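PDB 5HMA: probable membrane transporter protein MamO from Magnetospirillum magneticum, which promotes magnetite formation and activation of the MamE protease in magnetosomes, its protease-like domain binding transition metals and probably having no proteolytic activity of its own. Local coordinates for residues A[100-105]-A[153-158]; A[93-98]-A[117-122]; A[140-145]-A[161-166]; A[3-8]-A[85-90]. All blocks are in the same frame, centred on the assembly; numbering follows the deposited sequence.

All four contacts lie in the protease-like domain, and interactions 1, 2 and 3 share its second sheet of antiparallel strands. Interaction 1 is buried and pairs strand 100-106 with the short strand 151-153 through backbone bonds. Interaction 2 borders it, Val101 packing on Val119, but is only partly buried: a loop lies over strand 112-121 with one hydrogen bond. Interaction 3, also buried and nearest the centre of the chain, has no hydrogen bond across it and rests on one valine packed against an asparagine amide and an alanine methyl. Interaction 4, partly buried, joins two loops by apolar contacts alone; Phe87 and Val5 continue its packing onto Val153 and Phe104 of interaction 1.

Interaction 1: A[100-105]-A[153-158]; sequences QVFAFG and VNAQGD
Phe102 and Val153 form an antiparallel hydrogen-bonded pair, in which Phe102 N donates to Val153 O at 2.9 Å and Val153 N returns a bond to Phe102 O at 2.8 Å, both in the carbonyl planes of their acceptors. The carbonyl of Val153 is used further: Val101 CA makes a CA-H...O contact with it, and the same oxygen sits at the edge of the Phe102 ring, in its plane. Side chains of the pair share one face of the sheet. With CG1 opposite the carbonyl carbon (chi1 -55°), CG2 of Val153 falls between backbone N and carbonyl carbon, where it meets Phe102 CB at 3.8 Å and the edge of the Phe104 ring, at CE1, at 3.7 Å. A branched valine thus fills the ground between two aromatic residues. Farther along, Phe102 CE1 reaches Ala155 CB at 4.0 Å, a methyl small enough to fit against the end of the ring in a tight turn. That turn is type I, from Asn154 to Gly157. Asn154 OD1 accepts from Gln156 N at 2.9 Å, closing an Asx turn, and from Asp158 N at 3.0 Å; the two donors come from opposite faces of the amide plane. Gly157 has a positive phi of 88°, which suits a residue without a side chain. Beyond the pair a water links strand and turn, donating to Gln100 O and accepting from Ala155 N. Strand pairing therefore ends at Val153, where the chain leaves the sheet for the turn, and the polar backbone beyond is satisfied by water and by the asparagine side chain.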
loop_
_atom_site.group_PDB
_atom_site.type_symbol
_atom_site.label_atom_id
_atom_site.label_comp_id
_atom_site.label_asym_id
_atom_site.label_seq_id
_atom_site.Cartn_x
_atom_site.Cartn_y
_atom_site.Cartn_z
ATOM N N GLN A 100 16.960 -7.003 -2.935
ATOM C CA GLN A 100 15.740 -7.789 -3.033
ATOM C C GLN A 100 14.633 -7.162 -2.211
ATOM O O GLN A 100 14.847 -6.795 -1.050
ATOM C CB GLN A 100 16.001 -9.214 -2.564
ATOM C CG GLN A 100 14.922 -10.198 -2.915
ATOM C CD GLN A 100 15.273 -11.593 -2.443
ATOM O OE1 GLN A 100 14.604 -12.562 -2.789
ATOM N NE2 GLN A 100 16.325 -11.698 -1.640
ATOM N N VAL A 101 13.451 -7.036 -2.807
ATOM C CA VAL A 101 12.282 -6.532 -2.084
ATOM C C VAL A 101 11.084 -7.435 -2.328
ATOM O O VAL A 101 11.116 -8.315 -3.187
ATOM C CB VAL A 101 11.954 -5.080 -2.478
ATOM C CG1 VAL A 101 13.027 -4.145 -1.932
ATOM C CG2 VAL A 101 11.870 -4.948 -4.000
ATOM N N PHE A 102 10.025 -7.221 -1.560
ATOM C CA PHE A 102 8.849 -8.079 -1.622
ATOM C C PHE A 102 7.623 -7.199 -1.630
ATOM O O PHE A 102 7.470 -6.323 -0.774
ATOM C CB PHE A 102 8.813 -9.057 -0.439
ATOM C CG PHE A 102 10.064 -9.879 -0.308
ATOM C CD1 PHE A 102 11.217 -9.329 0.252
ATOM C CD2 PHE A 102 10.097 -11.196 -0.756
ATOM C CE1 PHE A 102 12.387 -10.078 0.356
ATOM C CE2 PHE A 102 11.257 -11.957 -0.636
ATOM C CZ PHE A 102 12.406 -11.394 -0.090
ATOM N N ALA A 103 6.757 -7.411 -2.614
ATOM C CA ALA A 103 5.560 -6.596 -2.750
ATOM C C ALA A 103 4.349 -7.425 -2.360
ATOM O O ALA A 103 4.094 -8.479 -2.940
ATOM C CB ALA A 103 5.437 -6.075 -4.170
ATOM N N PHE A 104 3.625 -6.960 -1.349
ATOM C CA PHE A 104 2.479 -7.700 -0.814
ATOM C C PHE A 104 1.174 -7.005 -1.206
ATOM O O PHE A 104 1.128 -5.776 -1.306
ATOM C CB PHE A 104 2.552 -7.800 0.721
ATOM C CG PHE A 104 3.570 -8.785 1.239
ATOM C CD1 PHE A 104 4.916 -8.439 1.313
ATOM C CD2 PHE A 104 3.177 -10.036 1.695
ATOM C CE1 PHE A 104 5.857 -9.342 1.818
ATOM C CE2 PHE A 104 4.109 -10.938 2.205
ATOM C CZ PHE A 104 5.452 -10.592 2.261
ATOM N N GLY A 105 0.110 -7.784 -1.387
ATOM C CA GLY A 105 -1.213 -7.226 -1.639
ATOM C C GLY A 105 -2.302 -8.215 -1.253
ATOM O O GLY A 105 -2.009 -9.289 -0.717
ATOM N N VAL A 153 8.409 -4.373 1.033
ATOM C CA VAL A 153 9.214 -4.592 2.234
ATOM C C VAL A 153 10.554 -5.144 1.851
ATOM O O VAL A 153 10.711 -5.716 0.770
ATOM C CB VAL A 153 8.540 -5.542 3.258
ATOM C CG1 VAL A 153 7.135 -5.042 3.640
ATOM C CG2 VAL A 153 8.508 -6.969 2.729
ATOM N N ASN A 154 11.524 -4.979 2.748
ATOM C CA ASN A 154 12.821 -5.595 2.539
ATOM C C ASN A 154 12.761 -7.005 3.118
ATOM O O ASN A 154 11.697 -7.462 3.569
ATOM C CB ASN A 154 13.963 -4.749 3.139
ATOM C CG ASN A 154 13.879 -4.576 4.665
ATOM O OD1 ASN A 154 13.149 -5.280 5.356
ATOM N ND2 ASN A 154 14.670 -3.629 5.189
ATOM N N ALA A 155 13.890 -7.692 3.112
ATOM C CA ALA A 155 13.918 -9.074 3.544
ATOM C C ALA A 155 13.694 -9.209 5.055
ATOM O O ALA A 155 13.401 -10.293 5.557
ATOM C CB ALA A 155 15.244 -9.710 3.137
ATOM N N GLN A 156 13.834 -8.113 5.790
ATOM C CA GLN A 156 13.587 -8.171 7.231
ATOM C C GLN A 156 12.123 -7.852 7.558
ATOM O O GLN A 156 11.722 -7.898 8.709
ATOM C CB GLN A 156 14.520 -7.213 7.990
ATOM C CG GLN A 156 15.951 -7.727 8.177
ATOM C CD GLN A 156 16.756 -7.716 6.881
ATOM O OE1 GLN A 156 16.843 -6.690 6.194
ATOM N NE2 GLN A 156 17.346 -8.863 6.542
ATOM N N GLY A 157 11.327 -7.522 6.549
ATOM C CA GLY A 157 9.930 -7.194 6.792
ATOM C C GLY A 157 9.687 -5.729 7.106
ATOM O O GLY A 157 8.561 -5.338 7.392
ATOM N N ASP A 158 10.740 -4.914 7.063
ATOM C CA ASP A 158 10.582 -3.471 7.255
ATOM C C ASP A 158 9.829 -2.846 6.086
ATOM O O ASP A 158 10.058 -3.196 4.920
ATOM C CB ASP A 158 11.940 -2.795 7.405
ATOM C CG ASP A 158 12.756 -3.374 8.545
ATOM O OD1 ASP A 158 12.141 -3.807 9.540
ATOM O OD2 ASP A 158 14.005 -3.398 8.441
HETATM O O HOH W 1 16.247 -6.731 1.361
#

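Interaction 2: A[93-98]-A[117-122]; sequences QTVVPG and GLVQSA
Strand 112-121 of the trypsin-like domain's second sheet is crossed here by the loop that leads into strand 100-106, with Pro97 and Val119 closest in the backbone. Gly98 N donates to Val119 O at 2.8 Å, tilted 27° from the carbonyl plane, and Pro97 CA gives the same oxygen a CA-H...O contact at 3.5 Å. The donor is the glycine after the proline, whose positive phi of 106° is easily adopted without a side chain. Val119 points at the loop and contributes more surface than any other residue. Its CB lies 3.3 Å from Val96 O, and with CG2 opposite the carbonyl carbon that methyl is carried to Val95 CG2, 3.7 Å away. The two valines meet obliquely, methyl on methyl, and Val95 continues inward onto Val101 and Leu137. At the ends the contact is more exposed: Leu118 CD2 touches Gly98 O at 3.4 Å, while Pro97 sets CD against Ala122 CB at 4.1 Å, ring methylene against methyl. Gln120 and Ser121 both bond by their backbones to Arg138, a classic beta bulge, before the chain changes direction at Ala122. Beside this bulged strand, the incoming connection from the first beta domain starts its pairing with strand 112-121 before strand 100-106 begins, as the second beta domain of the chymotrypsin-like fold is entered.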
loop_
_atom_site.group_PDB
_atom_site.type_symbol
_atom_site.label_atom_id
_atom_site.label_comp_id
_atom_site.label_asym_id
_atom_site.label_seq_id
_atom_site.Cartn_x
_atom_site.Cartn_y
_atom_site.Cartn_z
ATOM N N GLN A 93 12.764 1.640 6.341
ATOM C CA GLN A 93 14.139 1.675 5.793
ATOM C C GLN A 93 14.163 2.111 4.334
ATOM O O GLN A 93 13.182 1.933 3.606
ATOM C CB GLN A 93 14.827 0.306 5.887
ATOM C CG GLN A 93 14.738 -0.399 7.225
ATOM C CD GLN A 93 15.833 0.008 8.172
ATOM O OE1 GLN A 93 16.777 0.707 7.785
ATOM N NE2 GLN A 93 15.720 -0.424 9.430
ATOM N N THR A 94 15.300 2.656 3.902
ATOM C CA THR A 94 15.551 2.863 2.475
ATOM C C THR A 94 16.078 1.573 1.821
ATOM O O THR A 94 16.586 0.674 2.504
ATOM C CB THR A 94 16.557 3.993 2.230
ATOM O OG1 THR A 94 17.798 3.667 2.862
ATOM C CG2 THR A 94 16.033 5.307 2.787
ATOM N N VAL A 95 15.919 1.473 0.503
ATOM C CA VAL A 95 16.513 0.379 -0.264
ATOM C C VAL A 95 17.328 0.969 -1.401
ATOM O O VAL A 95 17.123 2.127 -1.768
ATOM C CB VAL A 95 15.456 -0.586 -0.806
ATOM C CG1 VAL A 95 14.783 -1.348 0.337
ATOM C CG2 VAL A 95 14.438 0.162 -1.690
ATOM N N VAL A 96 18.260 0.180 -1.939
ATOM C CA VAL A 96 19.101 0.600 -3.059
ATOM C C VAL A 96 18.844 -0.285 -4.290
ATOM O O VAL A 96 18.352 -1.398 -4.153
ATOM C CB VAL A 96 20.592 0.558 -2.673
ATOM C CG1 VAL A 96 20.941 1.712 -1.748
ATOM C CG2 VAL A 96 20.939 -0.792 -2.053
ATOM N N PRO A 97 19.179 0.207 -5.498
ATOM C CA PRO A 97 19.115 -0.663 -6.680
ATOM C C PRO A 97 19.855 -1.994 -6.493
ATOM O O PRO A 97 21.021 -2.006 -6.106
ATOM C CB PRO A 97 19.803 0.174 -7.767
ATOM C CG PRO A 97 19.568 1.582 -7.337
ATOM C CD PRO A 97 19.671 1.554 -5.841
ATOM N N GLY A 98 19.177 -3.101 -6.766
ATOM C CA GLY A 98 19.817 -4.404 -6.715
ATOM C C GLY A 98 19.370 -5.171 -5.489
ATOM O O GLY A 98 19.563 -6.378 -5.388
ATOM N N GLY A 117 11.245 -9.361 -5.928
ATOM C CA GLY A 117 11.980 -8.842 -7.058
ATOM C C GLY A 117 13.138 -7.995 -6.582
ATOM O O GLY A 117 13.410 -7.894 -5.382
ATOM N N LEU A 118 13.831 -7.399 -7.541
ATOM C CA LEU A 118 14.912 -6.470 -7.263
ATOM C C LEU A 118 14.471 -5.020 -7.465
ATOM O O LEU A 118 13.639 -4.718 -8.327
ATOM C CB LEU A 118 16.108 -6.780 -8.162
ATOM C CG LEU A 118 16.690 -8.174 -7.977
ATOM C CD1 LEU A 118 17.934 -8.368 -8.862
ATOM C CD2 LEU A 118 17.007 -8.390 -6.497
ATOM N N VAL A 119 15.032 -4.123 -6.664
ATOM C CA VAL A 119 14.937 -2.697 -6.943
ATOM C C VAL A 119 15.728 -2.407 -8.228
ATOM O O VAL A 119 16.876 -2.836 -8.369
ATOM C CB VAL A 119 15.456 -1.874 -5.765
ATOM C CG1 VAL A 119 15.368 -0.383 -6.078
ATOM C CG2 VAL A 119 14.692 -2.240 -4.503
ATOM N N GLN A 120 15.121 -1.705 -9.177
ATOM C CA GLN A 120 15.761 -1.533 -10.482
ATOM C C GLN A 120 16.175 -0.087 -10.719
ATOM O O GLN A 120 16.997 0.200 -11.594
ATOM C CB GLN A 120 14.838 -2.013 -11.611
ATOM C CG GLN A 120 14.477 -3.500 -11.555
ATOM C CD GLN A 120 15.616 -4.430 -11.993
ATOM O OE1 GLN A 120 16.748 -3.999 -12.245
ATOM N NE2 GLN A 120 15.310 -5.719 -12.081
ATOM N N SER A 121 15.603 0.816 -9.932
ATOM C CA SER A 121 15.940 2.235 -9.991
ATOM C C SER A 121 15.484 2.854 -8.691
ATOM O O SER A 121 14.519 2.376 -8.093
ATOM C CB SER A 121 15.269 2.925 -11.183
ATOM O OG SER A 121 15.292 4.333 -11.029
ATOM N N ALA A 122 16.164 3.902 -8.240
ATOM C CA ALA A 122 15.759 4.549 -6.992
ATOM C C ALA A 122 15.287 5.983 -7.231
ATOM O O ALA A 122 15.000 6.718 -6.285
ATOM C CB ALA A 122 16.895 4.522 -5.983
#

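Interaction 3: A[140-145]-A[161-166]; sequences DAVYSW and GINIAA
Val142 and Asn163 run past each other in opposite directions, so that one methyl of the valine rests against the amide instead of meeting its end. CG2 of Val142 lies 3.5 Å from Asn163 CG and 3.6 Å from Asn163 OD1. The other methyl, CG1, lies opposite the backbone N (chi1 173°) and is thereby swung along the strand to Ala165 CB at 3.9 Å. One beta-branched residue therefore spans two alternate positions of strand 159-167, Asn163 and Ala165. Ile164, between them, points away from the loop. Alanine's single methyl suits a place where the loop backbone comes this near, with Ser144 O 3.7 Å and Trp145 CA 3.9 Å from Ala165 CB. Asparagine is buried beside apolar groups, but its OD1 is satisfied by the hydroxyl of Thr177, a bond that helps fix the rotation of the amide against which the valine packs. The rest of the same loop adds polar ties: Ala165 N donates to Thr148 OG1, and Gln147 OE1 accepts from Tyr143 N and Ser144 N. Nothing hydrogen-bonds directly between the two segments. Ile164 places the far side of the strand about 7 Å, between side chains, from the metal-binding His71. Segment 140-145 leads into the Thr148-Gly149-Gly150 turn, which by sequence probably corresponds to the serine-Gly-Gly loop of trypsin-like proteases, here with threonine in a protein that is probably not a protease.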
loop_
_atom_site.group_PDB
_atom_site.type_symbol
_atom_site.label_atom_id
_atom_site.label_comp_id
_atom_site.label_asym_id
_atom_site.label_seq_id
_atom_site.Cartn_x
_atom_site.Cartn_y
_atom_site.Cartn_z
ATOM N N ASP A 140 10.572 -4.972 -10.171
ATOM C CA ASP A 140 9.754 -5.960 -10.855
ATOM C C ASP A 140 8.975 -6.834 -9.866
ATOM O O ASP A 140 8.436 -7.869 -10.251
ATOM C CB ASP A 140 10.627 -6.828 -11.775
ATOM C CG ASP A 140 11.955 -7.213 -11.137
ATOM O OD1 ASP A 140 12.006 -7.387 -9.905
ATOM O OD2 ASP A 140 12.956 -7.344 -11.870
ATOM N N ALA A 141 8.911 -6.424 -8.599
ATOM C CA ALA A 141 8.119 -7.172 -7.608
ATOM C C ALA A 141 6.630 -6.867 -7.760
ATOM O O ALA A 141 5.779 -7.621 -7.297
ATOM C CB ALA A 141 8.570 -6.856 -6.185
ATOM N N VAL A 142 6.330 -5.742 -8.397
ATOM C CA VAL A 142 4.952 -5.336 -8.657
ATOM C C VAL A 142 4.528 -5.819 -10.045
ATOM O O VAL A 142 5.034 -5.337 -11.060
ATOM C CB VAL A 142 4.812 -3.821 -8.520
ATOM C CG1 VAL A 142 3.426 -3.355 -8.960
ATOM C CG2 VAL A 142 5.146 -3.394 -7.081
ATOM N N TYR A 143 3.617 -6.789 -10.083
ATOM C CA TYR A 143 3.210 -7.411 -11.344
ATOM C C TYR A 143 1.704 -7.259 -11.620
ATOM O O TYR A 143 1.248 -7.509 -12.736
ATOM C CB TYR A 143 3.591 -8.904 -11.347
ATOM C CG TYR A 143 2.728 -9.755 -10.431
ATOM C CD1 TYR A 143 2.938 -9.771 -9.052
ATOM C CD2 TYR A 143 1.697 -10.537 -10.945
ATOM C CE1 TYR A 143 2.134 -10.537 -8.208
ATOM C CE2 TYR A 143 0.894 -11.310 -10.113
ATOM C CZ TYR A 143 1.112 -11.307 -8.748
ATOM O OH TYR A 143 0.304 -12.075 -7.930
ATOM N N SER A 144 0.932 -6.862 -10.608
ATOM C CA SER A 144 -0.525 -6.826 -10.743
ATOM C C SER A 144 -1.137 -5.526 -10.236
ATOM O O SER A 144 -0.708 -4.984 -9.227
ATOM C CB SER A 144 -1.163 -8.004 -9.995
ATOM O OG SER A 144 -2.578 -7.848 -9.872
ATOM N N TRP A 145 -2.162 -5.047 -10.937
ATOM C CA TRP A 145 -2.925 -3.894 -10.495
ATOM C C TRP A 145 -3.437 -4.062 -9.057
ATOM O O TRP A 145 -3.602 -3.081 -8.333
ATOM C CB TRP A 145 -4.096 -3.638 -11.453
ATOM C CG TRP A 145 -5.131 -4.702 -11.440
ATOM C CD1 TRP A 145 -5.148 -5.836 -12.193
ATOM C CD2 TRP A 145 -6.323 -4.732 -10.638
ATOM N NE1 TRP A 145 -6.274 -6.572 -11.912
ATOM C CE2 TRP A 145 -7.014 -5.916 -10.965
ATOM C CE3 TRP A 145 -6.873 -3.871 -9.681
ATOM C CZ2 TRP A 145 -8.225 -6.264 -10.364
ATOM C CZ3 TRP A 145 -8.073 -4.218 -9.086
ATOM C CH2 TRP A 145 -8.736 -5.405 -9.430
ATOM N N GLY A 161 8.140 0.987 1.331
ATOM C CA GLY A 161 7.324 1.849 0.497
ATOM C C GLY A 161 5.932 1.350 0.173
ATOM O O GLY A 161 5.508 0.295 0.634
ATOM N N ILE A 162 5.227 2.133 -0.632
ATOM C CA ILE A 162 3.867 1.837 -1.056
ATOM C C ILE A 162 3.845 1.721 -2.580
ATOM O O ILE A 162 4.301 2.618 -3.288
ATOM C CB ILE A 162 2.884 2.921 -0.575
ATOM C CG1 ILE A 162 2.866 2.992 0.956
ATOM C CG2 ILE A 162 1.503 2.650 -1.149
ATOM C CD1 ILE A 162 2.306 1.739 1.622
ATOM N N ASN A 163 3.300 0.621 -3.082
ATOM C CA ASN A 163 3.435 0.304 -4.491
ATOM C C ASN A 163 2.357 0.913 -5.373
ATOM O O ASN A 163 1.238 1.166 -4.926
ATOM C CB ASN A 163 3.464 -1.211 -4.652
ATOM C CG ASN A 163 4.697 -1.814 -4.012
ATOM O OD1 ASN A 163 5.806 -1.287 -4.177
ATOM N ND2 ASN A 163 4.517 -2.895 -3.258
ATOM N N ILE A 164 2.736 1.171 -6.622
ATOM C CA ILE A 164 1.843 1.649 -7.669
ATOM C C ILE A 164 2.119 0.835 -8.920
ATOM O O ILE A 164 3.236 0.874 -9.452
ATOM C CB ILE A 164 2.041 3.137 -7.967
ATOM C CG1 ILE A 164 1.849 3.988 -6.701
ATOM C CG2 ILE A 164 1.114 3.576 -9.117
ATOM C CD1 ILE A 164 2.069 5.492 -6.928
ATOM N N ALA A 165 1.121 0.090 -9.387
ATOM C CA ALA A 165 1.245 -0.591 -10.676
ATOM C C ALA A 165 0.926 0.380 -11.792
ATOM O O ALA A 165 -0.143 0.986 -11.795
ATOM C CB ALA A 165 0.326 -1.795 -10.746
ATOM N N ALA A 166 1.844 0.544 -12.736
ATOM C CA ALA A 166 1.570 1.412 -13.875
ATOM C C ALA A 166 1.627 0.607 -15.160
ATOM O O ALA A 166 2.190 -0.484 -15.192
ATOM C CB ALA A 166 2.545 2.570 -13.926
#

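Interaction 4: A[3-8]-A[85-90]; sequences HTVPPA and LHFRMA
The Phe87 ring takes Ala8 CB and Val5 CG1 at a slant, the alanine methyl 3.8 Å from CE2 and the valine methyl 3.8 Å from CZ. Its other neighbours include Pro151 and Val153 of the second sheet, and Ala26 of strand 23-29. In the trypsin-like fold this joins the N-terminal loop, just before the first barrel strand 9-13, to the connection between the two beta domains. Phe87 has CG opposite its carbonyl carbon (chi1 -71°), which brings the end of the ring nearer to residues 3-8 than its base. Val5, with CG1 opposite its backbone N (chi1 167°), also touches Phe104. Ala8 is buried and its methyl points into the contact, meeting Leu85 O and His86 CA, each at 3.9 Å, as well as the ring, close neighbours that a single methyl can meet at once. Pro6 and Pro7 fit the short 3-10 turn, their rings restraining phi, and the turn is closed by Ala8 N donating to Val5 O at 3.0 Å. Toward the surface, Pro7 CB comes 4.5 Å from Leu85 CD1, a loose apolar contact. No hydrogen bond passes between the segments, though Ala8 and Phe87 both bond by their backbones to Ile27. Within segment 85-90, His86 ND1 donates to Phe87 O at 2.9 Å, from above the carbonyl plane.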
loop_
_atom_site.group_PDB
_atom_site.type_symbol
_atom_site.label_atom_id
_atom_site.label_comp_id
_atom_site.label_asym_id
_atom_site.label_seq_id
_atom_site.Cartn_x
_atom_site.Cartn_y
_atom_site.Cartn_z
ATOM N N HIS A 3 4.957 -15.000 6.733
ATOM C CA HIS A 3 4.078 -15.375 7.845
ATOM C C HIS A 3 3.713 -14.158 8.717
ATOM O O HIS A 3 2.628 -14.107 9.306
ATOM C CB HIS A 3 4.745 -16.455 8.720
ATOM C CG HIS A 3 4.519 -17.866 8.255
ATOM N ND1 HIS A 3 3.366 -18.271 7.616
ATOM C CD2 HIS A 3 5.295 -18.973 8.358
ATOM C CE1 HIS A 3 3.445 -19.561 7.338
ATOM N NE2 HIS A 3 4.606 -20.012 7.778
ATOM N N THR A 4 4.618 -13.179 8.778
ATOM C CA THR A 4 4.503 -12.052 9.708
ATOM C C THR A 4 4.127 -10.689 9.062
ATOM O O THR A 4 3.725 -9.755 9.761
ATOM C CB THR A 4 5.821 -11.880 10.480
ATOM O OG1 THR A 4 5.679 -10.850 11.466
ATOM C CG2 THR A 4 6.956 -11.521 9.521
ATOM N N VAL A 5 4.269 -10.570 7.743
ATOM C CA VAL A 5 3.882 -9.349 7.014
ATOM C C VAL A 5 2.399 -9.332 6.607
ATOM O O VAL A 5 1.730 -8.295 6.744
ATOM C CB VAL A 5 4.782 -9.149 5.753
ATOM C CG1 VAL A 5 4.211 -8.076 4.810
ATOM C CG2 VAL A 5 6.186 -8.812 6.161
ATOM N N PRO A 6 1.868 -10.469 6.105
ATOM C CA PRO A 6 0.482 -10.394 5.613
ATOM C C PRO A 6 -0.587 -9.851 6.583
ATOM O O PRO A 6 -1.557 -9.271 6.091
ATOM C CB PRO A 6 0.170 -11.856 5.250
ATOM C CG PRO A 6 1.517 -12.434 4.877
ATOM C CD PRO A 6 2.458 -11.810 5.870
ATOM N N PRO A 7 -0.437 -10.034 7.913
ATOM C CA PRO A 7 -1.536 -9.484 8.723
ATOM C C PRO A 7 -1.707 -7.973 8.578
ATOM O O PRO A 7 -2.826 -7.474 8.717
ATOM C CB PRO A 7 -1.134 -9.845 10.154
ATOM C CG PRO A 7 -0.321 -11.117 10.004
ATOM C CD PRO A 7 0.461 -10.894 8.715
ATOM N N ALA A 8 -0.625 -7.263 8.263
ATOM C CA ALA A 8 -0.682 -5.810 8.098
ATOM C C ALA A 8 -0.953 -5.395 6.635
ATOM O O ALA A 8 -0.875 -4.212 6.297
ATOM C CB ALA A 8 0.635 -5.171 8.603
ATOM N N LEU A 85 -2.130 -5.500 14.500
ATOM C CA LEU A 85 -0.728 -5.680 14.129
ATOM C C LEU A 85 -0.435 -4.777 12.925
ATOM O O LEU A 85 -1.265 -4.638 12.023
ATOM C CB LEU A 85 -0.438 -7.148 13.797
ATOM C CG LEU A 85 -0.528 -8.116 14.978
ATOM C CD1 LEU A 85 -0.212 -9.547 14.549
ATOM C CD2 LEU A 85 0.423 -7.663 16.072
ATOM N N HIS A 86 0.735 -4.155 12.895
ATOM C CA HIS A 86 0.953 -3.084 11.925
ATOM C C HIS A 86 2.428 -2.946 11.654
ATOM O O HIS A 86 3.240 -3.358 12.472
ATOM C CB HIS A 86 0.417 -1.754 12.475
ATOM C CG HIS A 86 1.063 -1.361 13.771
ATOM N ND1 HIS A 86 2.111 -0.465 13.842
ATOM C CD2 HIS A 86 0.849 -1.790 15.040
ATOM C CE1 HIS A 86 2.500 -0.343 15.100
ATOM N NE2 HIS A 86 1.753 -1.138 15.848
ATOM N N PHE A 87 2.774 -2.323 10.536
ATOM C CA PHE A 87 4.153 -1.909 10.301
ATOM C C PHE A 87 4.585 -0.852 11.315
ATOM O O PHE A 87 3.860 0.113 11.567
ATOM C CB PHE A 87 4.306 -1.371 8.873
ATOM C CG PHE A 87 4.212 -2.440 7.827
ATOM C CD1 PHE A 87 5.282 -3.316 7.617
ATOM C CD2 PHE A 87 3.060 -2.587 7.061
ATOM C CE1 PHE A 87 5.210 -4.323 6.655
ATOM C CE2 PHE A 87 2.969 -3.597 6.085
ATOM C CZ PHE A 87 4.049 -4.468 5.886
ATOM N N ARG A 88 5.763 -1.027 11.898
ATOM C CA ARG A 88 6.310 0.001 12.784
ATOM C C ARG A 88 6.995 1.091 11.974
ATOM O O ARG A 88 7.992 0.825 11.286
ATOM C CB ARG A 88 7.311 -0.598 13.769
ATOM C CG ARG A 88 6.800 -1.746 14.613
ATOM C CD ARG A 88 7.864 -2.126 15.638
ATOM N NE ARG A 88 8.248 -0.975 16.456
ATOM C CZ ARG A 88 9.482 -0.731 16.890
ATOM N NH1 ARG A 88 10.475 -1.557 16.582
ATOM N NH2 ARG A 88 9.725 0.346 17.630
ATOM N N MET A 89 6.485 2.316 12.059
ATOM C CA MET A 89 7.040 3.424 11.276
ATOM C C MET A 89 8.482 3.763 11.666
ATOM O O MET A 89 9.249 4.266 10.846
ATOM C CB MET A 89 6.155 4.665 11.403
ATOM C CG MET A 89 4.777 4.484 10.773
ATOM S SD MET A 89 4.858 3.935 9.052
ATOM C CE MET A 89 5.584 5.393 8.304
ATOM N N ALA A 90 8.851 3.480 12.909
ATOM C CA ALA A 90 10.230 3.657 13.344
ATOM C C ALA A 90 11.185 2.713 12.599
ATOM O O ALA A 90 12.376 2.996 12.497
ATOM C CB ALA A 90 10.340 3.442 14.845
#